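DNA repair protein RAD2 (Saccharomyces cerevisiae, PDB 4Q0W) cuts single-stranded DNA as a magnesium-dependent endonuclease of nucleotide excision repair, this chain holding its catalytic core bound to DNA. Local coordinates at residues Leu228-Leu240 against Gly252-Leu266. Numbering follows the deposited sequence.
Sequences LDRKNMIELAQLL and GPVSSIEVIAEFGNL. With nucleotides of chain D.
One face of the Glu-235 carboxylate is covered by Leu-266, whose CG lies 3.5 Å from Glu-235 CD. Leu-266 N, at the start of the helix that follows Asn-265, comes to Glu-235 OE1 at 2.9 Å from the syn side, 35° out of the carboxylate plane. The amide of Asn-232 is used at both ends. Its OD1 takes Asp-229 N, which is tilted from the carbonyl plane, and Asp-229 OD1 takes Asn-232 N in return, a capping box; its ND2 gives to two waters that both donate to Gly-264 O, one of them also donating to Glu-235 OE1. Ile-260 CG2 packs against this end, 4.0 Å from Asn-232 ND2. An alanine in place of Glu-235 would probably leave Leu-266 N and the bridging water without their acceptor and uncover the side of Leu-266 that the carboxylate covers.

Helices 230-240 and 253-263 illustrate the helix-two-turn-helix of the XPG/RAD2 nucleases; the axes of the two segments approach to 9.5 Å, with 134° between their N-to-C directions. The contact joins the two helices of the motif, and the N-terminus of helix 253-263 meets the DNA backbone. There Val-254 N and Ser-255 N donate to OP2 and OP1 of DA9 of chain D, and a potassium ion lies close to Gly-252.

Between the helices the packing is knobs-into-holes. Leu-239 enters among Ser-256, Val-259, Ile-260 and Leu-266, and Ile-260 answers among Asn-232, Glu-235, Leu-236 and Leu-239, its CG1 3.7 Å from Leu-236 CD2. Ser-256 OG, beside its own backbone N (chi1 -62°), bonds to Gly-252 O at 2.8 Å from above the carbonyl plane. The same Ser-256 OG lies 3.4 Å from Leu-240 CD2 and is also against Leu-239 CB.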
loop_
_atom_site.group_PDB
_atom_site.type_symbol
_atom_site.label_atom_id
_atom_site.label_comp_id
_atom_site.label_asym_id
_atom_site.label_seq_id
_atom_site.Cartn_x
_atom_site.Cartn_y
_atom_site.Cartn_z
ATOM N N LEU A 228 20.932 11.696 10.517
ATOM C CA LEU A 228 19.952 12.784 10.503
ATOM C C LEU A 228 20.167 13.744 11.654
ATOM O O LEU A 228 20.089 13.345 12.828
ATOM C CB LEU A 228 18.522 12.231 10.534
ATOM C CG LEU A 228 18.150 11.331 9.350
ATOM C CD1 LEU A 228 16.760 10.705 9.511
ATOM C CD2 LEU A 228 18.232 12.123 8.055
ATOM N N ASP A 229 20.445 15.009 11.337
ATOM C CA ASP A 229 20.499 16.019 12.390
ATOM C C ASP A 229 19.157 16.747 12.485
ATOM O O ASP A 229 18.200 16.383 11.794
ATOM C CB ASP A 229 21.672 16.993 12.203
ATOM C CG ASP A 229 21.555 17.843 10.940
ATOM O OD1 ASP A 229 20.495 17.836 10.266
ATOM O OD2 ASP A 229 22.541 18.541 10.622
ATOM N N ARG A 230 19.091 17.777 13.316
ATOM C CA ARG A 230 17.830 18.472 13.537
ATOM C C ARG A 230 17.321 19.135 12.260
ATOM O O ARG A 230 16.140 19.012 11.918
ATOM C CB ARG A 230 17.971 19.490 14.668
ATOM C CG ARG A 230 16.631 20.005 15.194
ATOM C CD ARG A 230 16.832 20.920 16.370
ATOM N NE ARG A 230 15.617 21.653 16.695
ATOM C CZ ARG A 230 15.565 22.621 17.599
ATOM N NH1 ARG A 230 14.422 23.247 17.839
ATOM N NH2 ARG A 230 16.660 22.959 18.270
ATOM N N LYS A 231 18.214 19.809 11.537
ATOM C CA LYS A 231 17.821 20.445 10.276
ATOM C C LYS A 231 17.344 19.405 9.261
ATOM O O LYS A 231 16.354 19.631 8.563
ATOM C CB LYS A 231 18.955 21.303 9.692
ATOM C CG LYS A 231 18.577 21.951 8.355
ATOM C CD LYS A 231 19.685 22.839 7.795
ATOM C CE LYS A 231 19.426 23.193 6.325
ATOM N N ASN A 232 18.034 18.264 9.182
ATOM C CA ASN A 232 17.582 17.175 8.323
ATOM C C ASN A 232 16.144 16.754 8.638
ATOM O O ASN A 232 15.338 16.530 7.726
ATOM C CB ASN A 232 18.449 15.927 8.492
ATOM C CG ASN A 232 19.862 16.078 7.929
ATOM O OD1 ASN A 232 20.781 15.425 8.422
ATOM N ND2 ASN A 232 20.039 16.911 6.894
ATOM N N MET A 233 15.848 16.595 9.930
ATOM C CA MET A 233 14.514 16.184 10.374
ATOM C C MET A 233 13.477 17.241 10.005
ATOM O O MET A 233 12.362 16.921 9.585
ATOM C CB MET A 233 14.502 15.931 11.887
ATOM C CG MET A 233 15.298 14.681 12.299
ATOM S SD MET A 233 15.176 14.286 14.065
ATOM C CE MET A 233 16.121 15.625 14.765
ATOM N N ILE A 234 13.847 18.505 10.160
ATOM C CA ILE A 234 12.928 19.579 9.823
ATOM C C ILE A 234 12.682 19.566 8.298
ATOM O O ILE A 234 11.583 19.865 7.839
ATOM C CB ILE A 234 13.466 20.939 10.307
ATOM C CG1 ILE A 234 13.541 20.964 11.832
ATOM C CG2 ILE A 234 12.602 22.095 9.791
ATOM C CD1 ILE A 234 14.132 22.256 12.410
ATOM N N GLU A 235 13.689 19.183 7.514
ATOM C CA GLU A 235 13.509 19.158 6.060
ATOM C C GLU A 235 12.756 17.910 5.617
ATOM O O GLU A 235 11.983 17.957 4.659
ATOM C CB GLU A 235 14.852 19.296 5.327
ATOM C CG GLU A 235 15.531 20.669 5.534
ATOM C CD GLU A 235 16.448 21.054 4.362
ATOM O OE1 GLU A 235 17.021 20.145 3.715
ATOM O OE2 GLU A 235 16.584 22.266 4.080
ATOM N N LEU A 236 12.979 16.791 6.308
ATOM C CA LEU A 236 12.128 15.608 6.123
ATOM C C LEU A 236 10.640 15.929 6.342
ATOM O O LEU A 236 9.769 15.441 5.608
ATOM C CB LEU A 236 12.542 14.491 7.081
ATOM C CG LEU A 236 13.736 13.609 6.758
ATOM C CD1 LEU A 236 14.002 12.645 7.947
ATOM C CD2 LEU A 236 13.493 12.823 5.448
ATOM N N ALA A 237 10.343 16.747 7.348
ATOM C CA ALA A 237 8.953 17.118 7.615
ATOM C C ALA A 237 8.330 17.725 6.353
ATOM O O ALA A 237 7.164 17.470 6.024
ATOM C CB ALA A 237 8.874 18.083 8.777
ATOM N N GLN A 238 9.125 18.504 5.624
ATOM C CA GLN A 238 8.622 19.168 4.420
ATOM C C GLN A 238 8.469 18.245 3.217
ATOM O O GLN A 238 7.965 18.657 2.166
ATOM C CB GLN A 238 9.505 20.371 4.083
ATOM C CG GLN A 238 9.366 21.462 5.130
ATOM C CD GLN A 238 10.458 22.489 5.045
ATOM O OE1 GLN A 238 10.431 23.368 4.182
ATOM N NE2 GLN A 238 11.435 22.388 5.941
ATOM N N LEU A 239 8.906 16.998 3.355
ATOM C CA LEU A 239 8.631 16.008 2.318
ATOM C C LEU A 239 7.461 15.122 2.760
ATOM O O LEU A 239 6.513 14.875 1.999
ATOM C CB LEU A 239 9.875 15.151 2.047
ATOM C CG LEU A 239 11.084 15.931 1.538
ATOM C CD1 LEU A 239 12.314 15.030 1.468
ATOM C CD2 LEU A 239 10.792 16.593 0.186
ATOM N N LEU A 240 7.548 14.664 4.004
ATOM C CA LEU A 240 6.617 13.697 4.578
ATOM C C LEU A 240 5.299 14.343 4.993
ATOM O O LEU A 240 4.240 13.705 4.930
ATOM C CB LEU A 240 7.258 13.037 5.803
ATOM C CG LEU A 240 8.470 12.157 5.495
ATOM C CD1 LEU A 240 9.191 11.753 6.773
ATOM C CD2 LEU A 240 7.976 10.933 4.735
ATOM N N GLY A 252 6.945 9.302 0.491
ATOM C CA GLY A 252 6.832 8.520 1.710
ATOM C C GLY A 252 8.200 8.408 2.362
ATOM O O GLY A 252 9.152 9.044 1.900
ATOM N N PRO A 253 8.309 7.597 3.433
ATOM C CA PRO A 253 9.556 7.537 4.199
ATOM C C PRO A 253 10.737 7.068 3.360
ATOM O O PRO A 253 11.859 7.515 3.612
ATOM C CB PRO A 253 9.247 6.525 5.316
ATOM C CG PRO A 253 8.036 5.755 4.832
ATOM C CD PRO A 253 7.265 6.712 3.983
ATOM N N VAL A 254 10.500 6.189 2.386
ATOM C CA VAL A 254 11.594 5.685 1.565
ATOM C C VAL A 254 12.140 6.785 0.662
ATOM O O VAL A 254 13.339 7.064 0.657
ATOM C CB VAL A 254 11.154 4.523 0.664
ATOM C CG1 VAL A 254 12.328 4.061 -0.207
ATOM C CG2 VAL A 254 10.623 3.363 1.498
ATOM N N SER A 255 11.252 7.393 -0.114
ATOM C CA SER A 255 11.662 8.400 -1.083
ATOM C C SER A 255 12.232 9.633 -0.387
ATOM O O SER A 255 13.171 10.255 -0.889
ATOM C CB SER A 255 10.478 8.792 -1.968
ATOM O OG SER A 255 9.773 7.648 -2.408
ATOM N N SER A 256 11.671 9.982 0.772
ATOM C CA SER A 256 12.092 11.193 1.474
ATOM C C SER A 256 13.510 11.043 2.003
ATOM O O SER A 256 14.336 11.954 1.869
ATOM C CB SER A 256 11.123 11.527 2.604
ATOM O OG SER A 256 9.837 11.779 2.075
ATOM N N ILE A 257 13.793 9.889 2.597
ATOM C CA ILE A 257 15.143 9.593 3.067
ATOM C C ILE A 257 16.129 9.623 1.891
ATOM O O ILE A 257 17.225 10.169 2.018
ATOM C CB ILE A 257 15.213 8.230 3.801
ATOM C CG1 ILE A 257 14.545 8.335 5.164
ATOM C CG2 ILE A 257 16.671 7.787 4.021
ATOM C CD1 ILE A 257 15.250 9.309 6.097
ATOM N N GLU A 258 15.731 9.064 0.747
ATOM C CA GLU A 258 16.602 9.060 -0.429
ATOM C C GLU A 258 16.943 10.481 -0.875
ATOM O O GLU A 258 18.103 10.782 -1.183
ATOM C CB GLU A 258 15.956 8.295 -1.586
ATOM C CG GLU A 258 15.973 6.784 -1.415
ATOM C CD GLU A 258 15.150 6.064 -2.474
ATOM O OE1 GLU A 258 14.553 6.747 -3.342
ATOM O OE2 GLU A 258 15.098 4.816 -2.432
ATOM N N VAL A 259 15.934 11.353 -0.910
ATOM C CA VAL A 259 16.150 12.748 -1.289
ATOM C C VAL A 259 17.193 13.437 -0.395
ATOM O O VAL A 259 18.117 14.110 -0.879
ATOM C CB VAL A 259 14.823 13.542 -1.268
ATOM C CG1 VAL A 259 15.086 15.042 -1.285
ATOM C CG2 VAL A 259 13.943 13.135 -2.446
ATOM N N ILE A 260 17.053 13.274 0.913
ATOM C CA ILE A 260 17.991 13.911 1.834
ATOM C C ILE A 260 19.392 13.318 1.656
ATOM O O ILE A 260 20.385 14.040 1.656
ATOM C CB ILE A 260 17.530 13.759 3.295
ATOM C CG1 ILE A 260 16.166 14.415 3.483
ATOM C CG2 ILE A 260 18.551 14.355 4.263
ATOM C CD1 ILE A 260 16.125 15.885 3.082
ATOM N N ALA A 261 19.467 12.002 1.485
ATOM C CA ALA A 261 20.756 11.334 1.301
ATOM C C ALA A 261 21.443 11.772 0.006
ATOM O O ALA A 261 22.639 12.066 -0.007
ATOM C CB ALA A 261 20.578 9.815 1.327
ATOM N N GLU A 262 20.684 11.824 -1.082
ATOM C CA GLU A 262 21.279 12.114 -2.381
ATOM C C GLU A 262 21.577 13.598 -2.603
ATOM O O GLU A 262 22.572 13.925 -3.234
ATOM C CB GLU A 262 20.420 11.553 -3.514
ATOM C CG GLU A 262 21.228 10.975 -4.687
ATOM C CD GLU A 262 21.856 9.619 -4.372
ATOM O OE1 GLU A 262 22.023 8.809 -5.310
ATOM O OE2 GLU A 262 22.178 9.357 -3.189
ATOM N N PHE A 263 20.746 14.493 -2.069
ATOM C CA PHE A 263 20.941 15.928 -2.297
ATOM C C PHE A 263 21.506 16.715 -1.107
ATOM O O PHE A 263 21.957 17.862 -1.258
ATOM C CB PHE A 263 19.638 16.564 -2.815
ATOM C CG PHE A 263 19.179 15.986 -4.120
ATOM C CD1 PHE A 263 19.727 16.431 -5.320
ATOM C CD2 PHE A 263 18.237 14.965 -4.155
ATOM C CE1 PHE A 263 19.320 15.884 -6.537
ATOM C CE2 PHE A 263 17.826 14.412 -5.374
ATOM C CZ PHE A 263 18.371 14.877 -6.564
ATOM N N GLY A 264 21.483 16.110 0.076
ATOM C CA GLY A 264 21.975 16.796 1.257
ATOM C C GLY A 264 20.946 17.715 1.892
ATOM O O GLY A 264 20.723 17.662 3.108
ATOM N N ASN A 265 20.331 18.569 1.079
ATOM C CA ASN A 265 19.269 19.447 1.557
ATOM C C ASN A 265 18.259 19.808 0.466
ATOM O O ASN A 265 18.493 19.540 -0.716
ATOM C CB ASN A 265 19.832 20.702 2.254
ATOM C CG ASN A 265 20.529 21.674 1.288
ATOM O OD1 ASN A 265 20.114 21.866 0.132
ATOM N ND2 ASN A 265 21.594 22.301 1.774
ATOM N N LEU A 266 17.163 20.450 0.868
ATOM C CA LEU A 266 16.040 20.708 -0.021
ATOM C C LEU A 266 16.344 21.777 -1.067
ATOM O O LEU A 266 15.774 21.756 -2.154
ATOM C CB LEU A 266 14.811 21.131 0.794
ATOM C CG LEU A 266 14.273 20.065 1.761
ATOM C CD1 LEU A 266 13.009 20.541 2.449
ATOM C CD2 LEU A 266 14.019 18.747 1.024
ATOM P P DA D 9 7.611 5.756 -0.276
ATOM O OP1 DA D 9 8.338 7.015 -0.591
ATOM O OP2 DA D 9 7.746 5.163 1.079
ATOM O "O5'" DA D 9 6.056 5.967 -0.604
ATOM C "C5'" DA D 9 5.681 6.395 -1.911
ATOM C "C4'" DA D 9 4.177 6.539 -2.000
ATOM O "O4'" DA D 9 3.551 5.236 -1.867
ATOM C "C3'" DA D 9 3.527 7.419 -0.935
ATOM O "O3'" DA D 9 2.656 8.280 -1.639
ATOM C "C2'" DA D 9 2.779 6.442 -0.021
ATOM C "C1'" DA D 9 2.431 5.334 -1.009
ATOM N N9 DA D 9 2.286 3.993 -0.456
ATOM C C8 DA D 9 3.210 3.316 0.301
ATOM N N7 DA D 9 2.822 2.115 0.643
ATOM C C5 DA D 9 1.565 1.987 0.064
ATOM C C6 DA D 9 0.629 0.935 0.071
ATOM N N6 DA D 9 0.858 -0.228 0.703
ATOM N N1 DA D 9 -0.538 1.127 -0.596
ATOM C C2 DA D 9 -0.738 2.302 -1.220
ATOM N N3 DA D 9 0.074 3.368 -1.280
ATOM C C4 DA D 9 1.217 3.138 -0.619
ATOM P P DG D 8 10.761 -0.077 -1.689
ATOM O OP1 DG D 8 12.080 0.566 -1.921
ATOM O OP2 DG D 8 10.510 -0.950 -0.516
ATOM O "O5'" DG D 8 9.617 1.044 -1.647
ATOM C "C5'" DG D 8 9.561 1.956 -2.723
ATOM C "C4'" DG D 8 8.279 2.736 -2.596
ATOM O "O4'" DG D 8 7.157 1.878 -2.910
ATOM C "C3'" DG D 8 8.043 3.318 -1.202
ATOM O "O3'" DG D 8 8.109 4.719 -1.398
ATOM C "C2'" DG D 8 6.674 2.763 -0.783
ATOM C "C1'" DG D 8 6.079 2.282 -2.102
ATOM N N9 DG D 8 5.149 1.162 -1.991
ATOM C C8 DG D 8 5.314 -0.057 -1.368
ATOM N N7 DG D 8 4.262 -0.826 -1.466
ATOM C C5 DG D 8 3.353 -0.075 -2.209
ATOM C C6 DG D 8 2.041 -0.377 -2.638
ATOM O O6 DG D 8 1.403 -1.418 -2.441
ATOM N N1 DG D 8 1.475 0.674 -3.358
ATOM C C2 DG D 8 2.110 1.867 -3.632
ATOM N N2 DG D 8 1.431 2.782 -4.347
ATOM N N3 DG D 8 3.339 2.157 -3.235
ATOM C C4 DG D 8 3.889 1.147 -2.530
HETATM O O HOH W 1 18.817 18.713 4.983
HETATM O O HOH W 2 22.306 16.180 4.946
#